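Local coordinates for P450 epoxidase (PDB 1Q5D), which belongs to the cytochrome P450 family, haem proteins with a largely helical fold and smaller beta sheets, at residues F42-E46 / G47-V51. Sequence-based numbering, arbitrary orientation.
Sequences FYWDE and GRSWV
Tyr-43 and Trp-50 form a non-hydrogen-bonded pair in the antiparallel hairpin 41-44/49-52, an example of how a cross-strand aromatic pair packs one face of a hairpin closed by a type I turn and G1 bulge. With CG of Tyr-43 anti to its own N (chi1 -164°), the phenol leans across the partner strand. Tyr-43 CB sits over the six-membered ring of Trp-50, 4.1 Å from the centroid, and Tyr-43 CD1 meets Trp-50 CE2 at 3.6 Å, so the tyrosine edge enters the indole face in a T-shaped stack, planes at 87°. Farther out, Tyr-43 CZ lies 3.6 Å from Ser-49 N, and Tyr-43 OH ends 3.2 Å from Arg-48 C. On the face carrying Phe-42, Trp-44 and Val-51, CH-pi contacts put Val-51 CB over the Phe-42 ring, and Gly-47 CA, from the turn, 3.6 Å from the Trp-44 six-membered centroid. Trp-44 N donates a nearly straight hydrogen bond (169°) to Ser-49 O at 2.8 Å; the return bond from Ser-49 N to Trp-44 O is weak, where the turn runs into the bulge, Arg-48 and Ser-49 both facing Trp-44. Trp-50 NE1 hydrogen-bonds Glu-324 OE1. Ring contacts and backbone bonds thus hold edge strand 41-44 to 49-52, which in turn pairs with 325-329.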
ATOM      1  N   PHE A  42       4.349  12.783 -19.907  1.00 36.86           N
ATOM      2  CA  PHE A  42       3.288  12.843 -20.891  1.00 36.01           C
ATOM      3  C   PHE A  42       1.969  13.113 -20.202  1.00 36.39           C
ATOM      4  O   PHE A  42       1.839  12.888 -18.986  1.00 34.29           O
ATOM      5  CB  PHE A  42       3.234  11.556 -21.712  1.00 36.58           C
ATOM      6  CG  PHE A  42       2.813  10.335 -20.933  1.00 36.38           C
ATOM      7  CD1 PHE A  42       1.462  10.018 -20.782  1.00 35.65           C
ATOM      8  CD2 PHE A  42       3.766   9.479 -20.390  1.00 35.94           C
ATOM      9  CE1 PHE A  42       1.073   8.885 -20.091  1.00 35.16           C
ATOM     10  CE2 PHE A  42       3.378   8.337 -19.694  1.00 35.83           C
ATOM     11  CZ  PHE A  42       2.018   8.045 -19.545  1.00 35.08           C
ATOM     12  N   TYR A  43       0.996  13.616 -20.965  1.00 35.04           N
ATOM     13  CA  TYR A  43      -0.331  13.832 -20.412  1.00 35.21           C
ATOM     14  C   TYR A  43      -1.202  12.603 -20.661  1.00 34.12           C
ATOM     15  O   TYR A  43      -1.306  12.104 -21.790  1.00 33.03           O
ATOM     16  CB  TYR A  43      -1.001  15.083 -20.996  1.00 36.67           C
ATOM     17  CG  TYR A  43      -2.177  15.542 -20.176  1.00 37.39           C
ATOM     18  CD1 TYR A  43      -2.000  16.403 -19.108  1.00 37.84           C
ATOM     19  CD2 TYR A  43      -3.469  15.093 -20.454  1.00 38.46           C
ATOM     20  CE1 TYR A  43      -3.067  16.820 -18.340  1.00 39.06           C
ATOM     21  CE2 TYR A  43      -4.550  15.505 -19.691  1.00 38.45           C
ATOM     22  CZ  TYR A  43      -4.339  16.372 -18.635  1.00 39.12           C
ATOM     23  OH  TYR A  43      -5.388  16.797 -17.857  1.00 39.29           O
ATOM     24  N   TRP A  44      -1.822  12.118 -19.592  1.00 31.96           N
ATOM     25  CA  TRP A  44      -2.653  10.927 -19.647  1.00 31.00           C
ATOM     26  C   TRP A  44      -4.098  11.379 -19.771  1.00 30.75           C
ATOM     27  O   TRP A  44      -4.677  11.862 -18.811  1.00 28.07           O
ATOM     28  CB  TRP A  44      -2.486  10.108 -18.361  1.00 31.11           C
ATOM     29  CG  TRP A  44      -3.329   8.858 -18.299  1.00 31.43           C
ATOM     30  CD1 TRP A  44      -3.895   8.176 -19.349  1.00 32.99           C
ATOM     31  CD2 TRP A  44      -3.690   8.136 -17.120  1.00 31.91           C
ATOM     32  NE1 TRP A  44      -4.595   7.082 -18.889  1.00 32.76           N
ATOM     33  CE2 TRP A  44      -4.475   7.031 -17.522  1.00 32.20           C
ATOM     34  CE3 TRP A  44      -3.415   8.301 -15.755  1.00 31.10           C
ATOM     35  CZ2 TRP A  44      -4.998   6.116 -16.614  1.00 32.55           C
ATOM     36  CZ3 TRP A  44      -3.942   7.401 -14.857  1.00 30.80           C
ATOM     37  CH2 TRP A  44      -4.710   6.307 -15.291  1.00 31.92           C
ATOM     38  N   ASP A  45      -4.666  11.228 -20.966  1.00 31.72           N
ATOM     39  CA  ASP A  45      -6.004  11.728 -21.245  1.00 33.27           C
ATOM     40  C   ASP A  45      -7.058  11.271 -20.233  1.00 32.43           C
ATOM     41  O   ASP A  45      -7.686  12.097 -19.572  1.00 33.09           O
ATOM     42  CB  ASP A  45      -6.425  11.401 -22.700  1.00 35.79           C
ATOM     43  CG  ASP A  45      -6.390   9.899 -23.016  1.00 38.39           C
ATOM     44  OD1 ASP A  45      -6.909   9.512 -24.093  1.00 40.51           O
ATOM     45  OD2 ASP A  45      -5.888   9.019 -22.267  1.00 39.94           O
ATOM     46  N   GLU A  46      -7.247   9.964 -20.090  1.00 32.23           N
ATOM     47  CA  GLU A  46      -8.313   9.471 -19.217  1.00 32.30           C
ATOM     48  C   GLU A  46      -8.026   9.751 -17.747  1.00 33.26           C
ATOM     49  O   GLU A  46      -8.948   9.948 -16.946  1.00 32.33           O
ATOM     50  CB  GLU A  46      -8.559   7.986 -19.436  1.00 33.57           C
ATOM     51  CG  GLU A  46      -9.659   7.428 -18.544  1.00 33.70           C
ATOM     52  CD  GLU A  46     -10.014   6.001 -18.876  1.00 34.16           C
ATOM     53  OE1 GLU A  46      -9.275   5.375 -19.669  1.00 34.09           O
ATOM     54  OE2 GLU A  46     -11.028   5.492 -18.317  1.00 34.99           O
ATOM     55  N   GLY A  47      -6.747   9.786 -17.392  1.00 32.71           N
ATOM     56  CA  GLY A  47      -6.366  10.093 -16.031  1.00 33.90           C
ATOM     57  C   GLY A  47      -6.434  11.579 -15.742  1.00 34.60           C
ATOM     58  O   GLY A  47      -6.377  11.989 -14.593  1.00 33.36           O
ATOM     59  N   ARG A  48      -6.548  12.394 -16.791  1.00 34.36           N
ATOM     60  CA  ARG A  48      -6.568  13.849 -16.625  1.00 35.36           C
ATOM     61  C   ARG A  48      -5.383  14.336 -15.799  1.00 34.62           C
ATOM     62  O   ARG A  48      -5.544  15.143 -14.883  1.00 34.52           O
ATOM     63  CB  ARG A  48      -7.861  14.335 -15.955  1.00 37.68           C
ATOM     64  CG  ARG A  48      -9.165  14.007 -16.682  1.00 40.43           C
ATOM     65  CD  ARG A  48     -10.289  13.604 -15.733  1.00 41.71           C
ATOM     66  NE  ARG A  48     -10.717  14.712 -14.890  1.00 42.60           N
ATOM     67  CZ  ARG A  48     -11.244  14.588 -13.678  1.00 43.12           C
ATOM     68  NH1 ARG A  48     -11.408  13.402 -13.117  1.00 44.19           N
ATOM     69  NH2 ARG A  48     -11.606  15.667 -13.016  1.00 44.17           N
ATOM     70  N   SER A  49      -4.191  13.846 -16.099  1.00 33.93           N
ATOM     71  CA  SER A  49      -3.033  14.295 -15.339  1.00 34.23           C
ATOM     72  C   SER A  49      -1.747  14.009 -16.087  1.00 32.66           C
ATOM     73  O   SER A  49      -1.719  13.181 -16.988  1.00 31.57           O
ATOM     74  CB  SER A  49      -2.994  13.607 -13.972  1.00 35.97           C
ATOM     75  OG  SER A  49      -2.641  12.253 -14.121  1.00 38.85           O
ATOM     76  N   TRP A  50      -0.687  14.715 -15.716  1.00 32.43           N
ATOM     77  CA  TRP A  50       0.639  14.430 -16.238  1.00 31.93           C
ATOM     78  C   TRP A  50       1.201  13.167 -15.590  1.00 31.21           C
ATOM     79  O   TRP A  50       0.822  12.839 -14.466  1.00 28.84           O
ATOM     80  CB  TRP A  50       1.550  15.607 -15.933  1.00 33.20           C
ATOM     81  CG  TRP A  50       1.145  16.854 -16.648  1.00 34.00           C
ATOM     82  CD1 TRP A  50       0.432  17.911 -16.138  1.00 34.04           C
ATOM     83  CD2 TRP A  50       1.428  17.179 -18.009  1.00 34.12           C
ATOM     84  NE1 TRP A  50       0.268  18.875 -17.103  1.00 34.36           N
ATOM     85  CE2 TRP A  50       0.864  18.446 -18.264  1.00 34.64           C
ATOM     86  CE3 TRP A  50       2.123  16.533 -19.043  1.00 34.71           C
ATOM     87  CZ2 TRP A  50       0.975  19.081 -19.505  1.00 34.85           C
ATOM     88  CZ3 TRP A  50       2.212  17.162 -20.287  1.00 35.30           C
ATOM     89  CH2 TRP A  50       1.647  18.424 -20.497  1.00 35.15           C
ATOM     90  N   VAL A  51       2.120  12.490 -16.285  1.00 29.93           N
ATOM     91  CA  VAL A  51       2.719  11.235 -15.812  1.00 31.31           C
ATOM     92  C   VAL A  51       4.237  11.330 -15.940  1.00 32.64           C
ATOM     93  O   VAL A  51       4.763  11.569 -17.040  1.00 33.01           O
ATOM     94  CB  VAL A  51       2.225  10.028 -16.628  1.00 30.41           C
ATOM     95  CG1 VAL A  51       2.949   8.745 -16.224  1.00 30.05           C
ATOM     96  CG2 VAL A  51       0.709   9.838 -16.462  1.00 30.87           C
TER